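Local coordinates for putative uncharacterized protein (PDB 2Z99) that is a winged-helix segregation and condensation protein that probably acts in chromosome partition during cell division, at residues T96-R100 against A101-T105; Q113-T116 against R117-S121; T29-A33 against D34-A38. One frame throughout, in Å; residues are numbered along the deposited sequence.

Contact 1: T96-R100 against A101-T105; sequences TKLTR and AALET
Leu-98 lies one residue before the N-cap of helix 100-112 and reaches forward to Leu-103 and Ala-102 in the first turns of that helix. Its two methyls divide the work: CD1 meets Leu-103 CD1 at 3.5 Å, tighter than usual for two methyls, while CD2 rests on Ala-102 CB at 3.7 Å. With CG anti to its own carbonyl carbon (chi1 -81°), the isobutyl group swings toward the helix, crossing the Leu-103 side chain at a slant. This pairing of the residue before the cap with the fifth one on is a hydrophobic staple.

Thr-99 is the N-cap. Its OG1 stands between the backbone N and the carbonyl carbon (chi1 61°), from where it accepts the N-cap bond from Ala-102 N at 3.3 Å. Thr-99 O takes the amide of Leu-103 at 3.1 Å, an almost straight bond.

Arg-100 opens the helix, its O accepting from Glu-104 N at 2.9 Å. Its guanidinium bends away, leaving NE 5.6 Å from Glu-104 OE1, too far for a salt bridge, and any attraction between the two charges is probably weak and long-range. Nearby, Arg-124 of helix 117-124 packs against Ala-101 and Glu-104.

Threonine thus supplies an acceptor for an early amide that has no preceding helical carbonyl, and Leu-98 and Leu-103 close an apolar contact beside this polar cap. Together, cap and staple are consistent with a helix start fixed at Thr-99.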
ATOM      1  N   THR A  96      12.298 -13.797 -12.238  1.00 71.14           N
ATOM      2  CA  THR A  96      13.324 -13.973 -11.217  1.00 71.08           C
ATOM      3  C   THR A  96      14.669 -14.222 -11.896  1.00 70.07           C
ATOM      4  O   THR A  96      14.723 -14.493 -13.095  1.00 69.90           O
ATOM      5  CB  THR A  96      12.970 -15.164 -10.287  1.00 71.94           C
ATOM      6  OG1 THR A  96      12.784 -16.353 -11.067  1.00 69.92           O
ATOM      7  CG2 THR A  96      11.683 -14.872  -9.523  1.00 72.43           C
ATOM      8  N   LYS A  97      15.750 -14.115 -11.130  1.00 68.79           N
ATOM      9  CA  LYS A  97      17.097 -14.326 -11.655  1.00 68.18           C
ATOM     10  C   LYS A  97      17.241 -15.712 -12.296  1.00 66.70           C
ATOM     11  O   LYS A  97      16.368 -16.567 -12.144  1.00 67.53           O
ATOM     12  CB  LYS A  97      18.116 -14.150 -10.516  1.00 69.88           C
ATOM     13  CG  LYS A  97      19.558 -14.533 -10.850  1.00 72.34           C
ATOM     14  CD  LYS A  97      20.123 -13.712 -12.000  1.00 74.62           C
ATOM     15  CE  LYS A  97      21.521 -14.180 -12.373  1.00 75.00           C
ATOM     16  NZ  LYS A  97      22.054 -13.413 -13.526  1.00 75.24           N
ATOM     17  N   LEU A  98      18.333 -15.927 -13.024  1.00 64.93           N
ATOM     18  CA  LEU A  98      18.575 -17.215 -13.665  1.00 62.93           C
ATOM     19  C   LEU A  98      19.272 -18.171 -12.703  1.00 62.81           C
ATOM     20  O   LEU A  98      20.240 -17.802 -12.029  1.00 63.48           O
ATOM     21  CB  LEU A  98      19.436 -17.051 -14.927  1.00 61.10           C
ATOM     22  CG  LEU A  98      18.769 -16.607 -16.238  1.00 59.20           C
ATOM     23  CD1 LEU A  98      19.818 -16.490 -17.337  1.00 57.91           C
ATOM     24  CD2 LEU A  98      17.706 -17.615 -16.641  1.00 57.39           C
ATOM     25  N   THR A  99      18.769 -19.398 -12.641  1.00 61.19           N
ATOM     26  CA  THR A  99      19.339 -20.421 -11.779  1.00 59.92           C
ATOM     27  C   THR A  99      20.699 -20.813 -12.341  1.00 59.39           C
ATOM     28  O   THR A  99      20.989 -20.563 -13.508  1.00 59.66           O
ATOM     29  CB  THR A  99      18.431 -21.661 -11.729  1.00 60.14           C
ATOM     30  OG1 THR A  99      18.302 -22.215 -13.046  1.00 61.80           O
ATOM     31  CG2 THR A  99      17.048 -21.285 -11.217  1.00 57.79           C
ATOM     32  N   ARG A 100      21.541 -21.417 -11.515  1.00 59.48           N
ATOM     33  CA  ARG A 100      22.859 -21.817 -11.980  1.00 58.97           C
ATOM     34  C   ARG A 100      22.742 -22.814 -13.129  1.00 56.75           C
ATOM     35  O   ARG A 100      23.546 -22.803 -14.060  1.00 56.17           O
ATOM     36  CB  ARG A 100      23.663 -22.423 -10.832  1.00 62.19           C
ATOM     37  CG  ARG A 100      25.071 -22.836 -11.225  1.00 68.38           C
ATOM     38  CD  ARG A 100      25.948 -23.126 -10.006  1.00 74.67           C
ATOM     39  NE  ARG A 100      26.355 -21.911  -9.293  1.00 78.61           N
ATOM     40  CZ  ARG A 100      25.577 -21.212  -8.468  1.00 80.52           C
ATOM     41  NH1 ARG A 100      24.328 -21.597  -8.226  1.00 81.82           N
ATOM     42  NH2 ARG A 100      26.049 -20.115  -7.886  1.00 81.11           N
ATOM     43  N   ALA A 101      21.732 -23.673 -13.066  1.00 52.98           N
ATOM     44  CA  ALA A 101      21.529 -24.653 -14.118  1.00 50.95           C
ATOM     45  C   ALA A 101      21.326 -23.916 -15.436  1.00 50.49           C
ATOM     46  O   ALA A 101      21.893 -24.293 -16.461  1.00 49.27           O
ATOM     47  CB  ALA A 101      20.313 -25.518 -13.807  1.00 51.06           C
ATOM     48  N   ALA A 102      20.517 -22.858 -15.398  1.00 48.80           N
ATOM     49  CA  ALA A 102      20.233 -22.061 -16.585  1.00 47.10           C
ATOM     50  C   ALA A 102      21.496 -21.405 -17.138  1.00 46.35           C
ATOM     51  O   ALA A 102      21.786 -21.526 -18.321  1.00 45.31           O
ATOM     52  CB  ALA A 102      19.198 -21.003 -16.261  1.00 46.48           C
ATOM     53  N   LEU A 103      22.244 -20.706 -16.291  1.00 47.60           N
ATOM     54  CA  LEU A 103      23.466 -20.066 -16.759  1.00 49.74           C
ATOM     55  C   LEU A 103      24.370 -21.123 -17.384  1.00 51.94           C
ATOM     56  O   LEU A 103      24.988 -20.908 -18.433  1.00 52.04           O
ATOM     57  CB  LEU A 103      24.198 -19.371 -15.603  1.00 50.43           C
ATOM     58  CG  LEU A 103      23.687 -18.026 -15.061  1.00 52.19           C
ATOM     59  CD1 LEU A 103      23.010 -17.249 -16.186  1.00 51.25           C
ATOM     60  CD2 LEU A 103      22.720 -18.243 -13.908  1.00 51.98           C
ATOM     61  N   GLU A 104      24.424 -22.275 -16.727  1.00 53.61           N
ATOM     62  CA  GLU A 104      25.226 -23.397 -17.179  1.00 53.02           C
ATOM     63  C   GLU A 104      24.886 -23.718 -18.630  1.00 51.32           C
ATOM     64  O   GLU A 104      25.759 -23.741 -19.489  1.00 51.65           O
ATOM     65  CB  GLU A 104      24.923 -24.620 -16.318  1.00 57.47           C
ATOM     66  CG  GLU A 104      26.140 -25.408 -15.866  1.00 65.96           C
ATOM     67  CD  GLU A 104      26.650 -24.965 -14.506  1.00 70.58           C
ATOM     68  OE1 GLU A 104      27.340 -23.923 -14.440  1.00 74.06           O
ATOM     69  OE2 GLU A 104      26.346 -25.657 -13.503  1.00 73.64           O
ATOM     70  N   THR A 105      23.611 -23.962 -18.906  1.00 49.46           N
ATOM     71  CA  THR A 105      23.202 -24.300 -20.259  1.00 50.31           C
ATOM     72  C   THR A 105      23.309 -23.118 -21.199  1.00 50.46           C
ATOM     73  O   THR A 105      23.439 -23.292 -22.409  1.00 51.18           O
ATOM     74  CB  THR A 105      21.759 -24.897 -20.302  1.00 49.79           C
ATOM     75  OG1 THR A 105      21.037 -24.354 -21.411  1.00 50.24           O
ATOM     76  CG2 THR A 105      21.022 -24.613 -19.034  1.00 49.58           C
TER

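Contact 2: Q113-T116 against R117-S121; sequences QPVT and RARVS
Thr-116, the N-cap of helix 117-124, meets the first turn of the helix chiefly through its carbonyl oxygen. That one atom takes two amides: Arg-119 N at 3.0 Å, well above the carbonyl plane with an N-H...O angle of only 136°, and Val-120 N at 3.3 Å, lying in the plane. The two donors thus reach Thr-116 O from different directions, and both bonds are bent. A chi1 of 38° sets OG1 between the backbone N and the carbonyl carbon, 3.6 Å from Arg-119 N and 3.9 Å from Arg-119 CB. The grip on the helix is therefore by the backbone carbonyl, and a small polar residue suits the place because its hydroxyl can lie near the first turn.

Val-115 sits one residue earlier, at the edge of the three-stranded sheet, where its backbone pairs with Phe-155 of strand 153-157. Its CG2 touches Val-120 CG2 at 4.0 Å, the two side chains crossing at about a right angle. This is a hydrophobic staple bracketing the cap, within a winged-helix domain whose strand 115-116 passes directly into the next helix. Both valines also pack on Val-109 of helix 100-112, so short branched side chains fit the interior corner where helix, strand and helix meet.

Arg-119 carries CG anti to the backbone N (chi1 -176°), which leads its aliphatic part past Val-115, with CD 4.4 Å from Val-115 CG1. Arginine suits this exposed position because its long hydrocarbon part can lie along the apolar valine while the guanidinium stays at the surface. Farther along, the chain turns at chi3, and the side chain also touches Arg-112 of helix 100-112.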
ATOM      1  N   GLN A 113      28.060 -22.217 -29.643  1.00 70.07           N
ATOM      2  CA  GLN A 113      27.159 -21.465 -30.510  1.00 68.44           C
ATOM      3  C   GLN A 113      26.267 -22.322 -31.403  1.00 68.31           C
ATOM      4  O   GLN A 113      25.289 -22.874 -30.910  1.00 70.00           O
ATOM      5  CB  GLN A 113      27.938 -20.446 -31.327  1.00 67.94           C
ATOM      6  CG  GLN A 113      27.093 -19.257 -31.735  1.00 65.53           C
ATOM      7  CD  GLN A 113      26.628 -18.453 -30.541  1.00 62.28           C
ATOM      8  OE1 GLN A 113      27.230 -18.508 -29.469  1.00 61.04           O
ATOM      9  NE2 GLN A 113      25.567 -17.683 -30.727  1.00 61.58           N
ATOM     10  N   PRO A 114      26.563 -22.457 -32.714  1.00 66.33           N
ATOM     11  CA  PRO A 114      25.610 -23.308 -33.435  1.00 64.10           C
ATOM     12  C   PRO A 114      25.569 -24.668 -32.754  1.00 62.91           C
ATOM     13  O   PRO A 114      26.533 -25.429 -32.846  1.00 63.70           O
ATOM     14  CB  PRO A 114      26.207 -23.391 -34.838  1.00 64.21           C
ATOM     15  CG  PRO A 114      26.978 -22.133 -34.955  1.00 65.16           C
ATOM     16  CD  PRO A 114      27.650 -22.042 -33.613  1.00 65.37           C
ATOM     17  N   VAL A 115      24.472 -24.950 -32.048  1.00 60.88           N
ATOM     18  CA  VAL A 115      24.292 -26.217 -31.337  1.00 57.08           C
ATOM     19  C   VAL A 115      22.843 -26.643 -31.331  1.00 55.79           C
ATOM     20  O   VAL A 115      21.950 -25.808 -31.208  1.00 56.16           O
ATOM     21  CB  VAL A 115      24.701 -26.120 -29.864  1.00 56.16           C
ATOM     22  CG1 VAL A 115      26.191 -26.017 -29.740  1.00 57.78           C
ATOM     23  CG2 VAL A 115      24.032 -24.921 -29.227  1.00 55.57           C
ATOM     24  N   THR A 116      22.611 -27.945 -31.466  1.00 54.15           N
ATOM     25  CA  THR A 116      21.259 -28.494 -31.427  1.00 52.78           C
ATOM     26  C   THR A 116      20.981 -28.701 -29.945  1.00 50.37           C
ATOM     27  O   THR A 116      21.918 -28.857 -29.161  1.00 49.15           O
ATOM     28  CB  THR A 116      21.193 -29.863 -32.127  1.00 53.89           C
ATOM     29  OG1 THR A 116      22.386 -30.599 -31.834  1.00 57.10           O
ATOM     30  CG2 THR A 116      21.061 -29.696 -33.638  1.00 54.41           C
ATOM     31  N   ARG A 117      19.723 -28.704 -29.532  1.00 48.73           N
ATOM     32  CA  ARG A 117      19.497 -28.918 -28.117  1.00 50.23           C
ATOM     33  C   ARG A 117      19.931 -30.332 -27.754  1.00 49.20           C
ATOM     34  O   ARG A 117      20.275 -30.598 -26.613  1.00 47.98           O
ATOM     35  CB  ARG A 117      18.035 -28.677 -27.720  1.00 51.31           C
ATOM     36  CG  ARG A 117      17.013 -29.451 -28.492  1.00 53.41           C
ATOM     37  CD  ARG A 117      15.937 -29.947 -27.547  1.00 55.31           C
ATOM     38  NE  ARG A 117      15.455 -28.914 -26.635  1.00 58.26           N
ATOM     39  CZ  ARG A 117      14.719 -27.864 -26.992  1.00 60.18           C
ATOM     40  NH1 ARG A 117      14.367 -27.684 -28.255  1.00 61.89           N
ATOM     41  NH2 ARG A 117      14.321 -26.992 -26.076  1.00 62.19           N
ATOM     42  N   ALA A 118      19.937 -31.232 -28.733  1.00 49.31           N
ATOM     43  CA  ALA A 118      20.360 -32.604 -28.482  1.00 48.86           C
ATOM     44  C   ALA A 118      21.776 -32.618 -27.920  1.00 48.76           C
ATOM     45  O   ALA A 118      22.096 -33.440 -27.069  1.00 50.34           O
ATOM     46  CB  ALA A 118      20.302 -33.420 -29.755  1.00 48.89           C
ATOM     47  N   ARG A 119      22.627 -31.709 -28.386  1.00 48.25           N
ATOM     48  CA  ARG A 119      23.995 -31.662 -27.880  1.00 49.01           C
ATOM     49  C   ARG A 119      24.055 -30.905 -26.561  1.00 48.34           C
ATOM     50  O   ARG A 119      24.959 -31.117 -25.754  1.00 49.73           O
ATOM     51  CB  ARG A 119      24.945 -31.003 -28.880  1.00 50.67           C
ATOM     52  CG  ARG A 119      26.406 -31.024 -28.429  1.00 52.84           C
ATOM     53  CD  ARG A 119      27.314 -30.223 -29.355  1.00 58.03           C
ATOM     54  NE  ARG A 119      28.169 -31.040 -30.220  1.00 61.06           N
ATOM     55  CZ  ARG A 119      27.735 -31.987 -31.052  1.00 62.78           C
ATOM     56  NH1 ARG A 119      26.438 -32.263 -31.141  1.00 63.52           N
ATOM     57  NH2 ARG A 119      28.604 -32.646 -31.814  1.00 61.41           N
ATOM     58  N   VAL A 120      23.103 -30.006 -26.347  1.00 46.16           N
ATOM     59  CA  VAL A 120      23.065 -29.263 -25.101  1.00 44.05           C
ATOM     60  C   VAL A 120      22.575 -30.216 -24.013  1.00 43.60           C
ATOM     61  O   VAL A 120      23.086 -30.232 -22.897  1.00 45.41           O
ATOM     62  CB  VAL A 120      22.103 -28.063 -25.180  1.00 43.14           C
ATOM     63  CG1 VAL A 120      22.008 -27.405 -23.827  1.00 38.21           C
ATOM     64  CG2 VAL A 120      22.595 -27.061 -26.216  1.00 43.75           C
ATOM     65  N   SER A 121      21.573 -31.010 -24.350  1.00 40.87           N
ATOM     66  CA  SER A 121      21.028 -31.966 -23.411  1.00 42.51           C
ATOM     67  C   SER A 121      22.109 -32.995 -23.040  1.00 42.96           C
ATOM     68  O   SER A 121      22.278 -33.350 -21.869  1.00 42.50           O
ATOM     69  CB  SER A 121      19.814 -32.646 -24.035  1.00 41.95           C
ATOM     70  OG  SER A 121      19.116 -33.404 -23.078  1.00 45.49           O
TER

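Contact 3: T29-A33 against D34-A38; sequences TPVTA and DALAA
A hydrophobic staple joins Val-31 and Leu-36 across the start of helix 33-40, one residue before the N-cap to the fourth residue of the helix. Val-31 CG2 meets Leu-36 CD1 at 3.9 Å, the two side chains lying roughly perpendicular. Leucine has the reach needed here: its CG and CD1 also pass over Thr-32 O, CG at 3.6 Å, before the side chain enters the core between Leu-20 and Leu-23 of helix 13-26 and Val-47 and Leu-51 of helix 44-60.

These three helices, with the hairpin of strands 65-70 and 73-78, make up a winged-helix domain; Val-31 ties the approach to helix 33-40 to the hairpin through backbone bonding with Trp-74.

Thr-32 is the N-cap. Its O accepts from Leu-36 N at 3.0 Å with an N-H...O angle of 173°, the nearly straight bond of a regular first turn. The hydroxyl is used differently: with OG1 anti to the backbone N (chi1 -177°), it gives a weak bond to Asp-34 OD1 at 3.1 Å. An acidic residue suits the first turn, since its negative charge probably interacts favourably with the positive end of the helix dipole. Ala-33 O receives Ala-37 N, continuing the i to i+4 helical bonding. The small methyl of Ala-35 lets Leu-89 of the second subunit come close, while that of Ala-37 fits in the interior against Val-44 of helix 44-60.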
ATOM      1  N   THR A  29      -6.846   2.639   0.336  1.00 53.07           N
ATOM      2  CA  THR A  29      -8.019   3.135  -0.384  1.00 52.31           C
ATOM      3  C   THR A  29      -8.193   4.580   0.048  1.00 49.41           C
ATOM      4  O   THR A  29      -7.734   4.961   1.111  1.00 50.08           O
ATOM      5  CB  THR A  29      -9.323   2.358   0.001  1.00 53.68           C
ATOM      6  OG1 THR A  29      -9.790   2.789   1.288  1.00 56.34           O
ATOM      7  CG2 THR A  29      -9.064   0.869   0.059  1.00 55.10           C
ATOM      8  N   PRO A  30      -8.857   5.404  -0.769  1.00 48.64           N
ATOM      9  CA  PRO A  30      -9.040   6.797  -0.366  1.00 48.18           C
ATOM     10  C   PRO A  30      -9.660   6.901   1.020  1.00 50.09           C
ATOM     11  O   PRO A  30     -10.458   6.047   1.418  1.00 49.68           O
ATOM     12  CB  PRO A  30      -9.970   7.348  -1.437  1.00 46.64           C
ATOM     13  CG  PRO A  30      -9.574   6.573  -2.652  1.00 47.98           C
ATOM     14  CD  PRO A  30      -9.386   5.168  -2.123  1.00 47.12           C
ATOM     15  N   VAL A  31      -9.257   7.930   1.761  1.00 50.75           N
ATOM     16  CA  VAL A  31      -9.809   8.203   3.081  1.00 50.57           C
ATOM     17  C   VAL A  31     -10.582   9.495   2.926  1.00 51.90           C
ATOM     18  O   VAL A  31     -10.377  10.251   1.968  1.00 54.13           O
ATOM     19  CB  VAL A  31      -8.742   8.450   4.170  1.00 51.87           C
ATOM     20  CG1 VAL A  31      -8.329   7.154   4.792  1.00 52.17           C
ATOM     21  CG2 VAL A  31      -7.549   9.177   3.583  1.00 53.22           C
ATOM     22  N   THR A  32     -11.469   9.759   3.869  1.00 50.60           N
ATOM     23  CA  THR A  32     -12.265  10.964   3.803  1.00 50.65           C
ATOM     24  C   THR A  32     -11.696  12.010   4.749  1.00 48.32           C
ATOM     25  O   THR A  32     -11.055  11.678   5.747  1.00 46.84           O
ATOM     26  CB  THR A  32     -13.726  10.662   4.182  1.00 51.61           C
ATOM     27  OG1 THR A  32     -14.507  11.850   4.041  1.00 57.90           O
ATOM     28  CG2 THR A  32     -13.821  10.171   5.619  1.00 51.46           C
ATOM     29  N   ALA A  33     -11.919  13.276   4.421  1.00 47.38           N
ATOM     30  CA  ALA A  33     -11.453  14.361   5.268  1.00 47.35           C
ATOM     31  C   ALA A  33     -12.003  14.120   6.675  1.00 48.66           C
ATOM     32  O   ALA A  33     -11.295  14.299   7.674  1.00 47.48           O
ATOM     33  CB  ALA A  33     -11.945  15.680   4.728  1.00 47.71           C
ATOM     34  N   ASP A  34     -13.258  13.671   6.742  1.00 48.82           N
ATOM     35  CA  ASP A  34     -13.919  13.398   8.016  1.00 48.65           C
ATOM     36  C   ASP A  34     -13.226  12.299   8.787  1.00 46.77           C
ATOM     37  O   ASP A  34     -13.063  12.395  10.000  1.00 48.67           O
ATOM     38  CB  ASP A  34     -15.382  13.000   7.801  1.00 51.30           C
ATOM     39  CG  ASP A  34     -16.137  13.997   6.953  1.00 55.43           C
ATOM     40  OD1 ASP A  34     -15.868  14.068   5.733  1.00 60.70           O
ATOM     41  OD2 ASP A  34     -16.997  14.722   7.499  1.00 58.24           O
ATOM     42  N   ALA A  35     -12.829  11.244   8.089  1.00 46.88           N
ATOM     43  CA  ALA A  35     -12.156  10.127   8.743  1.00 44.60           C
ATOM     44  C   ALA A  35     -10.858  10.639   9.354  1.00 43.59           C
ATOM     45  O   ALA A  35     -10.537  10.352  10.512  1.00 42.85           O
ATOM     46  CB  ALA A  35     -11.867   9.030   7.735  1.00 45.13           C
ATOM     47  N   LEU A  36     -10.114  11.398   8.554  1.00 42.91           N
ATOM     48  CA  LEU A  36      -8.853  11.977   9.000  1.00 42.28           C
ATOM     49  C   LEU A  36      -9.155  12.942  10.146  1.00 42.17           C
ATOM     50  O   LEU A  36      -8.524  12.888  11.202  1.00 40.79           O
ATOM     51  CB  LEU A  36      -8.177  12.696   7.823  1.00 40.73           C
ATOM     52  CG  LEU A  36      -7.643  11.724   6.756  1.00 39.98           C
ATOM     53  CD1 LEU A  36      -7.136  12.462   5.555  1.00 37.99           C
ATOM     54  CD2 LEU A  36      -6.537  10.885   7.358  1.00 39.19           C
ATOM     55  N   ALA A  37     -10.153  13.796   9.938  1.00 41.96           N
ATOM     56  CA  ALA A  37     -10.561  14.762  10.953  1.00 41.58           C
ATOM     57  C   ALA A  37     -10.840  14.051  12.268  1.00 41.96           C
ATOM     58  O   ALA A  37     -10.309  14.416  13.327  1.00 41.53           O
ATOM     59  CB  ALA A  37     -11.805  15.504  10.483  1.00 38.46           C
ATOM     60  N   ALA A  38     -11.675  13.023  12.205  1.00 42.44           N
ATOM     61  CA  ALA A  38     -12.016  12.275  13.405  1.00 42.96           C
ATOM     62  C   ALA A  38     -10.774  11.631  14.004  1.00 43.43           C
ATOM     63  O   ALA A  38     -10.504  11.774  15.194  1.00 42.87           O
ATOM     64  CB  ALA A  38     -13.059  11.202  13.077  1.00 42.13           C
TER

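In the fold
Along the chain the order is contact 3, contact 1, contact 2, and each is the N-terminal end of a helix. Contact 3 belongs to the N-terminal winged-helix domain, the other two to the C-terminal one, on opposite sides of the chain's centre. Contacts 1 and 2 have centres about 17 Å apart and touch through Thr-105 and Val-120, helix 100-112 leading into strand 115-116. Contact 3 lies far off, its centre about 49 Å from that of contact 1 and 62 Å from that of contact 2, beyond helix 83-94. The extended chain thus holds two separately packed domains, and contact 3 also borders the second subunit of the dimer.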